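Local coordinates for protein esterase D (Cellvibrio japonicus, PDB 2W87) that binds glucuronic acid through this family 35 carbohydrate-binding module, one part of a longer secreted enzyme that probably cleaves feruloyl esters of arabinoxylan and pectin, at residues A1-E6 with D124-V129; A39-I45 with N108-A114; I73-N78 with D102-N108. All blocks are in the same frame, centred on the assembly; numbering follows the deposited sequence.

Contact 1 of 3, residues A1-E6 with D124-V129; sequences ALLLQE and DSLSVV. With CA (calcium ion), chain D.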
ATOM      1  N   ALA A   1       2.874  15.786   3.505  1.00 25.20           N
ATOM      2  CA  ALA A   1       2.705  14.316   3.285  1.00 24.46           C
ATOM      3  C   ALA A   1       1.246  13.978   3.018  1.00 23.64           C
ATOM      4  O   ALA A   1       0.341  14.370   3.769  1.00 25.28           O
ATOM      5  CB  ALA A   1       3.185  13.522   4.482  1.00 25.07           C
ATOM      6  N   LEU A   2       1.031  13.233   1.945  1.00 21.16           N
ATOM      7  CA  LEU A   2      -0.274  12.744   1.602  1.00 19.21           C
ATOM      8  C   LEU A   2      -0.483  11.407   2.325  1.00 17.43           C
ATOM      9  O   LEU A   2       0.288  10.478   2.115  1.00 17.32           O
ATOM     10  CB  LEU A   2      -0.334  12.545   0.107  1.00 19.19           C
ATOM     11  CG  LEU A   2      -1.642  12.091  -0.502  1.00 19.56           C
ATOM     12  CD1 LEU A   2      -2.732  13.141  -0.255  1.00 20.34           C
ATOM     13  CD2 LEU A   2      -1.432  11.856  -1.977  1.00 19.27           C
ATOM     14  N   LEU A   3      -1.501  11.328   3.172  1.00 16.07           N
ATOM     15  CA  LEU A   3      -1.777  10.113   3.929  1.00 15.45           C
ATOM     16  C   LEU A   3      -3.075   9.503   3.417  1.00 15.50           C
ATOM     17  O   LEU A   3      -4.161  10.059   3.607  1.00 16.18           O
ATOM     18  CB  LEU A   3      -1.853  10.396   5.425  1.00 15.19           C
ATOM     19  CG  LEU A   3      -2.172   9.202   6.337  1.00 16.60           C
ATOM     20  CD1 LEU A   3      -1.181   8.064   6.131  1.00 17.06           C
ATOM     21  CD2 LEU A   3      -2.211   9.650   7.806  1.00 16.33           C
ATOM     22  N   LEU A   4      -2.950   8.362   2.759  1.00 14.53           N
ATOM     23  CA  LEU A   4      -4.081   7.712   2.110  1.00 14.22           C
ATOM     24  C   LEU A   4      -4.593   6.579   2.973  1.00 13.49           C
ATOM     25  O   LEU A   4      -3.876   5.615   3.290  1.00 12.36           O
ATOM     26  CB  LEU A   4      -3.707   7.203   0.702  1.00 14.59           C
ATOM     27  CG  LEU A   4      -3.140   8.278  -0.221  1.00 14.76           C
ATOM     28  CD1 LEU A   4      -2.653   7.651  -1.504  1.00 16.73           C
ATOM     29  CD2 LEU A   4      -4.205   9.360  -0.494  1.00 16.44           C
ATOM     30  N   GLN A   5      -5.851   6.736   3.352  1.00 12.74           N
ATOM     31  CA  GLN A   5      -6.610   5.764   4.126  1.00 12.52           C
ATOM     32  C   GLN A   5      -7.701   5.132   3.243  1.00 12.65           C
ATOM     33  O   GLN A   5      -8.196   5.752   2.315  1.00 12.04           O
ATOM     34  CB  GLN A   5      -7.300   6.434   5.320  1.00 12.57           C
ATOM     35  CG  GLN A   5      -6.368   7.096   6.321  1.00 12.04           C
ATOM     36  CD  GLN A   5      -5.667   6.124   7.239  1.00 12.77           C
ATOM     37  OE1 GLN A   5      -5.867   4.922   7.144  1.00 11.59           O
ATOM     38  NE2 GLN A   5      -4.859   6.651   8.170  1.00 12.98           N
ATOM     39  N   GLU A   6      -8.069   3.891   3.568  1.00 12.65           N
ATOM     40  CA  GLU A   6      -9.314   3.311   3.117  1.00 13.08           C
ATOM     41  C   GLU A   6     -10.460   4.303   3.272  1.00 13.44           C
ATOM     42  O   GLU A   6     -10.463   5.125   4.207  1.00 13.53           O
ATOM     43  CB  GLU A   6      -9.624   2.045   3.913  1.00 12.98           C
ATOM     44  CG  GLU A   6      -9.866   2.271   5.419  1.00 13.18           C
ATOM     45  CD  GLU A   6      -8.603   2.621   6.228  1.00 12.28           C
ATOM     46  OE1 GLU A   6      -7.501   2.200   5.805  1.00 11.02           O
ATOM     47  OE2 GLU A   6      -8.689   3.300   7.302  1.00 12.29           O
ATOM     48  N   ASP A 124      -2.609  -0.710   6.702  1.00  9.75           N
ATOM     49  CA  ASP A 124      -3.341   0.378   7.362  1.00  9.57           C
ATOM     50  C   ASP A 124      -3.456   1.617   6.511  1.00 10.05           C
ATOM     51  O   ASP A 124      -4.523   2.234   6.430  1.00  9.23           O
ATOM     52  CB  ASP A 124      -2.642   0.749   8.664  1.00 10.00           C
ATOM     53  CG  ASP A 124      -3.317   1.877   9.398  1.00  9.84           C
ATOM     54  OD1 ASP A 124      -4.554   2.010   9.316  1.00 10.42           O
ATOM     55  OD2 ASP A 124      -2.610   2.609  10.120  1.00 12.54           O
ATOM     56  N   SER A 125      -2.340   1.994   5.909  1.00  9.83           N
ATOM     57  CA  SER A 125      -2.252   3.238   5.175  1.00 11.01           C
ATOM     58  C   SER A 125      -1.031   3.299   4.271  1.00 12.02           C
ATOM     59  O   SER A 125      -0.055   2.574   4.477  1.00 11.27           O
ATOM     60  CB  SER A 125      -2.161   4.368   6.165  1.00 11.57           C
ATOM     61  OG  SER A 125      -0.994   4.281   6.973  1.00 11.45           O
ATOM     62  N   LEU A 126      -1.083   4.250   3.335  1.00 12.51           N
ATOM     63  CA  LEU A 126       0.044   4.603   2.498  1.00 13.03           C
ATOM     64  C   LEU A 126       0.290   6.098   2.682  1.00 13.81           C
ATOM     65  O   LEU A 126      -0.619   6.899   2.502  1.00 13.40           O
ATOM     66  CB  LEU A 126      -0.251   4.318   1.015  1.00 12.68           C
ATOM     67  CG  LEU A 126       0.833   4.765   0.029  1.00 13.22           C
ATOM     68  CD1 LEU A 126       2.091   3.916   0.200  1.00 15.87           C
ATOM     69  CD2 LEU A 126       0.329   4.747  -1.408  1.00 14.19           C
ATOM     70  N   SER A 127       1.514   6.459   3.052  1.00 14.40           N
ATOM     71  CA  SER A 127       1.920   7.857   3.185  1.00 15.95           C
ATOM     72  C   SER A 127       2.888   8.161   2.046  1.00 15.48           C
ATOM     73  O   SER A 127       3.736   7.346   1.736  1.00 15.10           O
ATOM     74  CB  SER A 127       2.611   8.055   4.527  1.00 16.87           C
ATOM     75  OG  SER A 127       3.324   9.255   4.530  1.00 22.56           O
ATOM     76  N   VAL A 128       2.750   9.333   1.433  1.00 14.85           N
ATOM     77  CA  VAL A 128       3.530   9.707   0.268  1.00 14.51           C
ATOM     78  C   VAL A 128       4.157  11.074   0.518  1.00 14.90           C
ATOM     79  O   VAL A 128       3.446  12.034   0.840  1.00 14.82           O
ATOM     80  CB  VAL A 128       2.642   9.810  -0.963  1.00 14.45           C
ATOM     81  CG1 VAL A 128       3.474  10.072  -2.202  1.00 14.89           C
ATOM     82  CG2 VAL A 128       1.811   8.537  -1.122  1.00 15.38           C
ATOM     83  N   VAL A 129       5.477  11.158   0.393  1.00 15.25           N
ATOM     84  CA  VAL A 129       6.167  12.442   0.568  1.00 16.37           C
ATOM     85  C   VAL A 129       7.083  12.756  -0.610  1.00 16.71           C
ATOM     86  O   VAL A 129       7.836  11.906  -1.065  1.00 16.45           O
ATOM     87  CB  VAL A 129       7.027  12.484   1.845  1.00 17.24           C
ATOM     88  CG1 VAL A 129       7.491  13.928   2.055  1.00 17.97           C
ATOM     89  CG2 VAL A 129       6.252  11.989   3.039  1.00 18.83           C
TER
HETATM   90 CA    CA D1149      -6.290   2.835   7.870  1.00 10.97          CA
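Glu6 and Asp124 grip one calcium ion beside the antiparallel pairing of the first strand of the beta-sandwich with strand 122-129. Glu6 is bidentate, with OE1 and OE2 each 2.5 Å from the calcium. Asp124 uses its main chain as well as its side chain, and both its O and its OD1 lie 2.4 Å from the metal. Gln5 is a further ligand, and Thr26 O and Gly29 O complete the site. The carboxylate of Glu6 reaches the ion because CG sits between the backbone N and the carbonyl carbon (chi1 64°) and the chain then bends back. The metal draws Glu6 OE1 and Asp124 O to within 3.0 Å of each other with no hydrogen bond between them, and its charge probably offsets that of the two acids. The other oxygen of Asp124, OD2, makes a salt bridge with Arg58, a residue of the next strand in the sheet.

Beyond the ion, strands 2-5 and 124-129 illustrate how an outermost strand is joined to a sheet. Leu2 faces Val128, and Leu4 faces Leu126, as hydrogen-bonded pairs; Leu4 N to Leu126 O measures 2.8 Å, with an angle of 169° at the hydrogen. On the face they share with Leu2 and Val128, Leu4 and Leu126 lie side by side and pack on Trp43 of the opposing sheet. The reverse face carries Leu3, whose CD1 lies 3.8 Å from Ser125 CB. At the N terminus the pairing finishes with Ala1 CB against Val129 CG2, 3.7 Å apart.

Contact 2 of 3, residues A39-I45 with N108-A114; sequences AAVVWAI and NIVQLSA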
ATOM      1  N   ALA A  39      -3.118 -10.966  -4.845  1.00 11.46           N
ATOM      2  CA  ALA A  39      -4.130 -10.109  -4.217  1.00 11.01           C
ATOM      3  C   ALA A  39      -3.516  -8.742  -3.878  1.00 11.11           C
ATOM      4  O   ALA A  39      -2.430  -8.664  -3.311  1.00 10.22           O
ATOM      5  CB  ALA A  39      -4.731 -10.786  -2.993  1.00 10.92           C
ATOM      6  N   ALA A  40      -4.231  -7.670  -4.228  1.00 11.14           N
ATOM      7  CA  ALA A  40      -3.675  -6.328  -4.196  1.00 10.95           C
ATOM      8  C   ALA A  40      -4.444  -5.301  -3.373  1.00 10.38           C
ATOM      9  O   ALA A  40      -5.653  -5.469  -3.047  1.00  9.66           O
ATOM     10  CB  ALA A  40      -3.454  -5.815  -5.616  1.00 11.23           C
ATOM     11  N   VAL A  41      -3.705  -4.242  -3.023  1.00  9.24           N
ATOM     12  CA  VAL A  41      -4.281  -2.992  -2.545  1.00 10.00           C
ATOM     13  C   VAL A  41      -3.844  -1.965  -3.549  1.00  9.62           C
ATOM     14  O   VAL A  41      -2.672  -1.972  -3.982  1.00  9.74           O
ATOM     15  CB  VAL A  41      -3.824  -2.607  -1.111  1.00 10.06           C
ATOM     16  CG1 VAL A  41      -4.547  -1.321  -0.645  1.00 10.29           C
ATOM     17  CG2 VAL A  41      -4.100  -3.759  -0.161  1.00 10.16           C
ATOM     18  N   VAL A  42      -4.765  -1.082  -3.936  1.00  9.07           N
ATOM     19  CA  VAL A  42      -4.492  -0.105  -4.996  1.00  9.82           C
ATOM     20  C   VAL A  42      -4.862   1.315  -4.564  1.00 10.79           C
ATOM     21  O   VAL A  42      -5.950   1.552  -4.008  1.00 10.69           O
ATOM     22  CB  VAL A  42      -5.227  -0.448  -6.326  1.00  9.70           C
ATOM     23  CG1 VAL A  42      -4.828   0.508  -7.451  1.00 11.43           C
ATOM     24  CG2 VAL A  42      -4.977  -1.891  -6.744  1.00  9.92           C
ATOM     25  N   TRP A  43      -3.926   2.236  -4.812  1.00 10.77           N
ATOM     26  CA  TRP A  43      -4.089   3.664  -4.575  1.00 10.96           C
ATOM     27  C   TRP A  43      -3.822   4.425  -5.848  1.00 11.50           C
ATOM     28  O   TRP A  43      -3.222   3.910  -6.791  1.00 11.16           O
ATOM     29  CB  TRP A  43      -3.097   4.179  -3.528  1.00 11.08           C
ATOM     30  CG  TRP A  43      -3.120   3.473  -2.212  1.00 11.03           C
ATOM     31  CD1 TRP A  43      -3.868   3.784  -1.154  1.00 10.37           C
ATOM     32  CD2 TRP A  43      -2.330   2.339  -1.842  1.00 11.71           C
ATOM     33  NE1 TRP A  43      -3.622   2.912  -0.115  1.00 11.42           N
ATOM     34  CE2 TRP A  43      -2.664   2.018  -0.513  1.00 11.55           C
ATOM     35  CE3 TRP A  43      -1.364   1.575  -2.501  1.00 11.88           C
ATOM     36  CZ2 TRP A  43      -2.067   0.973   0.169  1.00 12.19           C
ATOM     37  CZ3 TRP A  43      -0.764   0.538  -1.810  1.00 11.73           C
ATOM     38  CH2 TRP A  43      -1.125   0.239  -0.504  1.00 12.13           C
ATOM     39  N   ALA A  44      -4.204   5.695  -5.841  1.00 11.86           N
ATOM     40  CA  ALA A  44      -3.959   6.574  -6.981  1.00 11.99           C
ATOM     41  C   ALA A  44      -3.442   7.912  -6.471  1.00 12.24           C
ATOM     42  O   ALA A  44      -4.060   8.528  -5.601  1.00 12.57           O
ATOM     43  CB  ALA A  44      -5.208   6.794  -7.784  1.00 12.24           C
ATOM     44  N   ILE A  45      -2.331   8.361  -7.044  1.00 12.26           N
ATOM     45  CA  ILE A  45      -1.680   9.607  -6.628  1.00 12.77           C
ATOM     46  C   ILE A  45      -1.471  10.485  -7.847  1.00 12.84           C
ATOM     47  O   ILE A  45      -0.952  10.017  -8.849  1.00 11.63           O
ATOM     48  CB  ILE A  45      -0.290   9.309  -6.036  1.00 13.00           C
ATOM     49  CG1 ILE A  45      -0.387   8.313  -4.860  1.00 14.95           C
ATOM     50  CG2 ILE A  45       0.356  10.576  -5.590  1.00 14.77           C
ATOM     51  CD1 ILE A  45       0.919   7.497  -4.701  1.00 16.72           C
ATOM     52  N   ASN A 108      -0.734   8.357 -11.090  1.00 12.19           N
ATOM     53  CA  ASN A 108       0.067   7.191 -10.745  1.00 11.34           C
ATOM     54  C   ASN A 108      -0.820   6.237  -9.966  1.00 11.42           C
ATOM     55  O   ASN A 108      -1.157   6.523  -8.802  1.00 10.36           O
ATOM     56  CB  ASN A 108       1.216   7.616  -9.834  1.00 11.34           C
ATOM     57  CG  ASN A 108       2.218   8.498 -10.529  1.00 12.48           C
ATOM     58  OD1 ASN A 108       3.263   8.017 -10.987  1.00 13.37           O
ATOM     59  ND2 ASN A 108       1.936   9.815 -10.568  1.00 11.77           N
ATOM     60  N   ILE A 109      -1.238   5.141 -10.613  1.00 10.81           N
ATOM     61  CA  ILE A 109      -1.985   4.090  -9.953  1.00 11.69           C
ATOM     62  C   ILE A 109      -0.950   3.127  -9.376  1.00 12.01           C
ATOM     63  O   ILE A 109      -0.160   2.528 -10.096  1.00 12.72           O
ATOM     64  CB  ILE A 109      -2.995   3.395 -10.911  1.00 10.81           C
ATOM     65  CG1 ILE A 109      -4.026   4.422 -11.404  1.00 11.04           C
ATOM     66  CG2 ILE A 109      -3.699   2.266 -10.220  1.00 11.70           C
ATOM     67  CD1 ILE A 109      -4.938   3.907 -12.507  1.00 12.96           C
ATOM     68  N   VAL A 110      -0.926   3.058  -8.060  1.00 12.24           N
ATOM     69  CA  VAL A 110       0.035   2.265  -7.326  1.00 12.50           C
ATOM     70  C   VAL A 110      -0.639   0.971  -6.837  1.00 12.25           C
ATOM     71  O   VAL A 110      -1.581   1.022  -6.057  1.00 11.42           O
ATOM     72  CB  VAL A 110       0.568   3.071  -6.145  1.00 12.52           C
ATOM     73  CG1 VAL A 110       1.504   2.203  -5.292  1.00 13.81           C
ATOM     74  CG2 VAL A 110       1.259   4.345  -6.639  1.00 13.75           C
ATOM     75  N   GLN A 111      -0.190  -0.168  -7.339  1.00 12.18           N
ATOM     76  CA  GLN A 111      -0.743  -1.461  -6.963  1.00 13.55           C
ATOM     77  C   GLN A 111       0.294  -2.258  -6.189  1.00 12.70           C
ATOM     78  O   GLN A 111       1.364  -2.579  -6.720  1.00 13.03           O
ATOM     79  CB  GLN A 111      -1.220  -2.237  -8.198  1.00 13.86           C
ATOM     80  CG  GLN A 111      -1.720  -3.632  -7.898  1.00 16.60           C
ATOM     81  CD  GLN A 111      -2.545  -4.273  -9.031  1.00 17.31           C
ATOM     82  OE1 GLN A 111      -3.094  -3.591  -9.888  1.00 21.57           O
ATOM     83  NE2 GLN A 111      -2.621  -5.606  -9.026  1.00 21.34           N
ATOM     84  N   LEU A 112      -0.035  -2.571  -4.938  1.00 11.98           N
ATOM     85  CA  LEU A 112       0.780  -3.433  -4.111  1.00 11.54           C
ATOM     86  C   LEU A 112       0.113  -4.818  -4.100  1.00 11.94           C
ATOM     87  O   LEU A 112      -1.007  -4.959  -3.632  1.00 10.87           O
ATOM     88  CB  LEU A 112       0.892  -2.853  -2.715  1.00 11.72           C
ATOM     89  CG  LEU A 112       1.612  -3.705  -1.673  1.00 12.42           C
ATOM     90  CD1 LEU A 112       3.084  -3.735  -1.997  1.00 11.25           C
ATOM     91  CD2 LEU A 112       1.345  -3.192  -0.237  1.00 12.76           C
ATOM     92  N   SER A 113       0.805  -5.826  -4.629  1.00 12.02           N
ATOM     93  CA  SER A 113       0.249  -7.159  -4.797  0.50 11.43           C
ATOM     94  C   SER A 113       1.076  -8.208  -4.051  1.00 11.88           C
ATOM     95  O   SER A 113       2.308  -8.131  -4.026  1.00 12.26           O
ATOM     96  CB  SER A 113       0.183  -7.538  -6.286  0.50 11.46           C
ATOM     97  OG  SER A 113      -0.455  -6.540  -7.076  0.50  7.77           O
ATOM     98  N   ALA A 114       0.394  -9.187  -3.473  1.00 11.21           N
ATOM     99  CA  ALA A 114       1.045 -10.264  -2.754  1.00 11.41           C
ATOM    100  C   ALA A 114       1.936 -11.105  -3.658  1.00 11.90           C
ATOM    101  O   ALA A 114       1.519 -11.481  -4.747  1.00 12.52           O
ATOM    102  CB  ALA A 114      -0.011 -11.135  -2.168  1.00 10.48           C
TER
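The indole of Trp43 meets Leu112 at its edge, near the ring plane, where CZ3 is 3.9 Å from Leu112 CB, while one ring face carries Val41 CG1, 3.5 Å above the plane and displaced toward the rim. Phe11 also meets this ring, its plane turned nearly perpendicular. The setting is a buried antiparallel strand pair in one sheet of the beta-sandwich, and Trp43 points to the interior, onto Ile123 and Leu126 of the other sheet. With CG anti to the carbonyl carbon (chi1 -55°), the indole lies beside Leu112, both side chains pointing the same way. Val110 comes next along this face, its CG2 touching Ile45 CD1 at 3.7 Å.

The reverse face, where Ile109 and Gln111 are partly exposed, has one tight contact: Val42 CG1 and Ile109 CG2 are 3.5 Å apart, closer than usual for two carbons. The extended chain of Gln111 passes Ala40, with CG 3.6 Å from Ala40 CB. Regular backbone bonds bind the strands from Ala39 to Ile45. At the far end Ile45 O takes Asn108 N at 2.8 Å and, weakly, Asn108 ND2 at 3.4 Å; the firmer acceptor for that ND2 is Val104 O.

Contact 3 of 3, residues I73-N78 with D102-N108; sequences INGGSN and DLVQGNN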
ATOM      1  N   ILE A  73       3.711   0.801 -10.652  1.00 13.41           N
ATOM      2  CA  ILE A  73       3.092   2.075 -10.959  1.00 14.38           C
ATOM      3  C   ILE A  73       2.523   1.985 -12.367  1.00 14.77           C
ATOM      4  O   ILE A  73       3.227   1.610 -13.316  1.00 15.37           O
ATOM      5  CB  ILE A  73       4.088   3.206 -10.836  1.00 15.10           C
ATOM      6  CG1 ILE A  73       4.651   3.247  -9.415  1.00 17.38           C
ATOM      7  CG2 ILE A  73       3.456   4.522 -11.182  1.00 15.99           C
ATOM      8  CD1 ILE A  73       5.630   4.380  -9.191  1.00 20.84           C
ATOM      9  N   ASN A  74       1.250   2.302 -12.505  1.00 15.27           N
ATOM     10  CA  ASN A  74       0.568   2.240 -13.788  1.00 16.53           C
ATOM     11  C   ASN A  74       0.703   0.885 -14.499  1.00 17.57           C
ATOM     12  O   ASN A  74       0.991   0.804 -15.684  1.00 17.88           O
ATOM     13  CB  ASN A  74       1.017   3.411 -14.645  1.00 16.08           C
ATOM     14  CG  ASN A  74       0.504   4.730 -14.113  1.00 15.83           C
ATOM     15  OD1 ASN A  74      -0.516   4.785 -13.393  1.00 15.54           O
ATOM     16  ND2 ASN A  74       1.187   5.803 -14.471  1.00 15.79           N
ATOM     17  N   GLY A  75       0.424  -0.167 -13.752  1.00 19.22           N
ATOM     18  CA  GLY A  75       0.331  -1.520 -14.306  1.00 20.77           C
ATOM     19  C   GLY A  75       1.690  -1.964 -14.789  1.00 21.99           C
ATOM     20  O   GLY A  75       1.795  -2.771 -15.717  1.00 22.64           O
ATOM     21  N   GLY A  76       2.743  -1.397 -14.209  1.00 22.13           N
ATOM     22  CA  GLY A  76       4.091  -1.838 -14.538  1.00 23.03           C
ATOM     23  C   GLY A  76       4.733  -1.015 -15.638  1.00 23.75           C
ATOM     24  O   GLY A  76       5.941  -1.088 -15.836  1.00 24.12           O
ATOM     25  N   SER A  77       3.943  -0.207 -16.333  1.00 24.54           N
ATOM     26  CA  SER A  77       4.460   0.664 -17.365  1.00 25.27           C
ATOM     27  C   SER A  77       5.391   1.737 -16.822  1.00 25.28           C
ATOM     28  O   SER A  77       6.294   2.170 -17.526  1.00 26.61           O
ATOM     29  CB  SER A  77       3.335   1.337 -18.129  1.00 25.35           C
ATOM     30  OG  SER A  77       2.668   0.378 -18.922  1.00 27.18           O
ATOM     31  N   ASN A  78       5.172   2.165 -15.588  1.00 24.87           N
ATOM     32  CA  ASN A  78       5.970   3.224 -14.996  1.00 24.16           C
ATOM     33  C   ASN A  78       6.769   2.797 -13.752  1.00 23.26           C
ATOM     34  O   ASN A  78       7.220   3.645 -12.990  1.00 23.96           O
ATOM     35  CB  ASN A  78       5.074   4.426 -14.684  1.00 24.22           C
ATOM     36  CG  ASN A  78       4.525   5.093 -15.943  1.00 25.44           C
ATOM     37  OD1 ASN A  78       3.308   5.259 -16.109  1.00 25.05           O
ATOM     38  ND2 ASN A  78       5.426   5.464 -16.847  1.00 25.56           N
ATOM     39  N   ASP A 102       9.825   6.462  -8.192  1.00 17.93           N
ATOM     40  CA  ASP A 102       9.759   7.597  -9.097  1.00 19.23           C
ATOM     41  C   ASP A 102       8.355   7.658  -9.646  1.00 18.98           C
ATOM     42  O   ASP A 102       7.935   6.777 -10.404  1.00 19.63           O
ATOM     43  CB  ASP A 102      10.787   7.453 -10.209  1.00 20.61           C
ATOM     44  CG  ASP A 102      12.142   8.012  -9.804  1.00 24.69           C
ATOM     45  OD1 ASP A 102      12.256   9.258  -9.690  1.00 30.81           O
ATOM     46  OD2 ASP A 102      13.085   7.223  -9.585  1.00 30.38           O
ATOM     47  N   LEU A 103       7.630   8.687  -9.245  1.00 17.44           N
ATOM     48  CA  LEU A 103       6.304   8.939  -9.779  1.00 17.10           C
ATOM     49  C   LEU A 103       6.413   9.732 -11.073  1.00 17.43           C
ATOM     50  O   LEU A 103       7.336  10.539 -11.251  1.00 16.99           O
ATOM     51  CB  LEU A 103       5.428   9.691  -8.778  1.00 16.58           C
ATOM     52  CG  LEU A 103       5.087   9.040  -7.429  1.00 14.74           C
ATOM     53  CD1 LEU A 103       3.984   9.832  -6.723  1.00 15.21           C
ATOM     54  CD2 LEU A 103       4.665   7.610  -7.559  1.00 13.47           C
ATOM     55  N   VAL A 104       5.481   9.482 -11.984  1.00 17.46           N
ATOM     56  CA  VAL A 104       5.388  10.251 -13.222  1.00 18.12           C
ATOM     57  C   VAL A 104       4.509  11.481 -12.994  1.00 17.86           C
ATOM     58  O   VAL A 104       3.633  11.496 -12.118  1.00 16.87           O
ATOM     59  CB  VAL A 104       4.816   9.421 -14.397  1.00 18.43           C
ATOM     60  CG1 VAL A 104       5.667   8.171 -14.638  1.00 18.45           C
ATOM     61  CG2 VAL A 104       3.375   9.037 -14.149  1.00 20.12           C
ATOM     62  N   GLN A 105       4.726  12.520 -13.794  1.00 18.17           N
ATOM     63  CA  GLN A 105       3.850  13.677 -13.755  1.00 18.00           C
ATOM     64  C   GLN A 105       2.438  13.187 -14.097  1.00 17.20           C
ATOM     65  O   GLN A 105       2.261  12.386 -15.029  1.00 18.22           O
ATOM     66  CB  GLN A 105       4.306  14.702 -14.795  1.00 18.20           C
ATOM     67  CG  GLN A 105       3.613  16.004 -14.689  1.00 20.35           C
ATOM     68  CD  GLN A 105       3.990  16.942 -15.828  1.00 22.56           C
ATOM     69  OE1 GLN A 105       4.143  16.521 -16.983  1.00 25.56           O
ATOM     70  NE2 GLN A 105       4.111  18.210 -15.514  1.00 25.00           N
ATOM     71  N   GLY A 106       1.441  13.629 -13.341  1.00 16.28           N
ATOM     72  CA  GLY A 106       0.069  13.175 -13.576  1.00 15.88           C
ATOM     73  C   GLY A 106      -0.332  11.994 -12.721  1.00 15.08           C
ATOM     74  O   GLY A 106       0.075  11.900 -11.582  1.00 14.23           O
ATOM     75  N   ASN A 107      -1.118  11.087 -13.281  1.00 13.32           N
ATOM     76  CA  ASN A 107      -1.734  10.025 -12.487  1.00 13.09           C
ATOM     77  C   ASN A 107      -0.801   8.859 -12.321  1.00 12.87           C
ATOM     78  O   ASN A 107      -0.169   8.432 -13.289  1.00 13.21           O
ATOM     79  CB  ASN A 107      -3.007   9.522 -13.153  1.00 12.99           C
ATOM     80  CG  ASN A 107      -3.994   8.969 -12.162  1.00 12.35           C
ATOM     81  OD1 ASN A 107      -4.311   9.632 -11.169  1.00 12.67           O
ATOM     82  ND2 ASN A 107      -4.498   7.746 -12.419  1.00 13.92           N
ATOM     83  N   ASN A 108      -0.734   8.357 -11.090  1.00 12.19           N
ATOM     84  CA  ASN A 108       0.067   7.191 -10.745  1.00 11.34           C
ATOM     85  C   ASN A 108      -0.820   6.237  -9.966  1.00 11.42           C
ATOM     86  O   ASN A 108      -1.157   6.523  -8.802  1.00 10.36           O
ATOM     87  CB  ASN A 108       1.216   7.616  -9.834  1.00 11.34           C
ATOM     88  CG  ASN A 108       2.218   8.498 -10.529  1.00 12.48           C
ATOM     89  OD1 ASN A 108       3.263   8.017 -10.987  1.00 13.37           O
ATOM     90  ND2 ASN A 108       1.936   9.815 -10.568  1.00 11.77           N
TER
HETATM   91  O   HOH W   1      -2.825   6.281 -14.478  1.00 21.41           O
HETATM   92  O   HOH W   2       8.754   4.433 -11.220  1.00 27.66           O
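Residues 73-78 fold through a type I' beta turn from Asn74 to Ser77, with Gly75 and Gly76 at its positive-phi corners, and this sets Asn74 and Asn78 against the bend at 102-108. Ile73 O steadies the turn by accepting both Gly76 N and Asn78 N, which arrive from opposite faces of its carbonyl plane.

Asn74 shows how one amide can tie two loops together. Its ND2 spends one N-H across the contact on Asn107 O, at 3.2 Å and 166°, and the other on Asn78 OD1, at 2.7 Å and 170°. Both acceptors lie almost exactly in the amide plane, so the group is held flat and its rotation is fixed. Asn74 OD1 accepts from Ile109 N and from a water that also takes a bond from Asn107 ND2; Asn107 OD1 accepts a hydrogen bond from Asn137 N.

Val104 wedges against the two asparagines. Its CG1 is equally close to Asn78 CG and ND2, 3.5 Å from each, with the side chains crossing at about a right angle; CG2 turns to Asn74 ND2 at 3.9 Å. The main chain of Val104 is pinned in turn by Asn108, whose OD1 receives Val104 N at 2.8 Å and whose ND2 gives to Val104 O, also at 2.8 Å; each bond lies in its carbonyl plane on a lone pair. Ile73 adds the apolar element, with CD1 3.7 Å from Leu103 CD2 and CG2 alongside the Asn108 amide.

The turn belongs to the connection between strands 69-73 and 80-83. Away from the sugar and calcium sites, a type I' turn thus packs on the crossover by which the chain passes from strand 95-103 of one sheet of the beta-sandwich to strand 106-114 of the other.

Read from the N terminus, the chain opens with 1-6, whose partner 124-129 arrives only near the end, so contact 1 closes a loop that spans most of the domain. Within that loop contact 2 joins 39-45 to 108-114, and within the span of contact 2 lies contact 3, between 73-78 and 102-108; none of them cross. Contacts 2 and 3 share Asn108 and strand 106-114, and Ile109 O probably accepts a hydrogen bond from Asn74 N. Contacts 1 and 2 lie in opposing sheets and meet in the interior, where Leu126 CD2 is 3.6 Å from Trp43 CD2. Contacts 1 and 3 do not touch, their centres being about 17 Å apart.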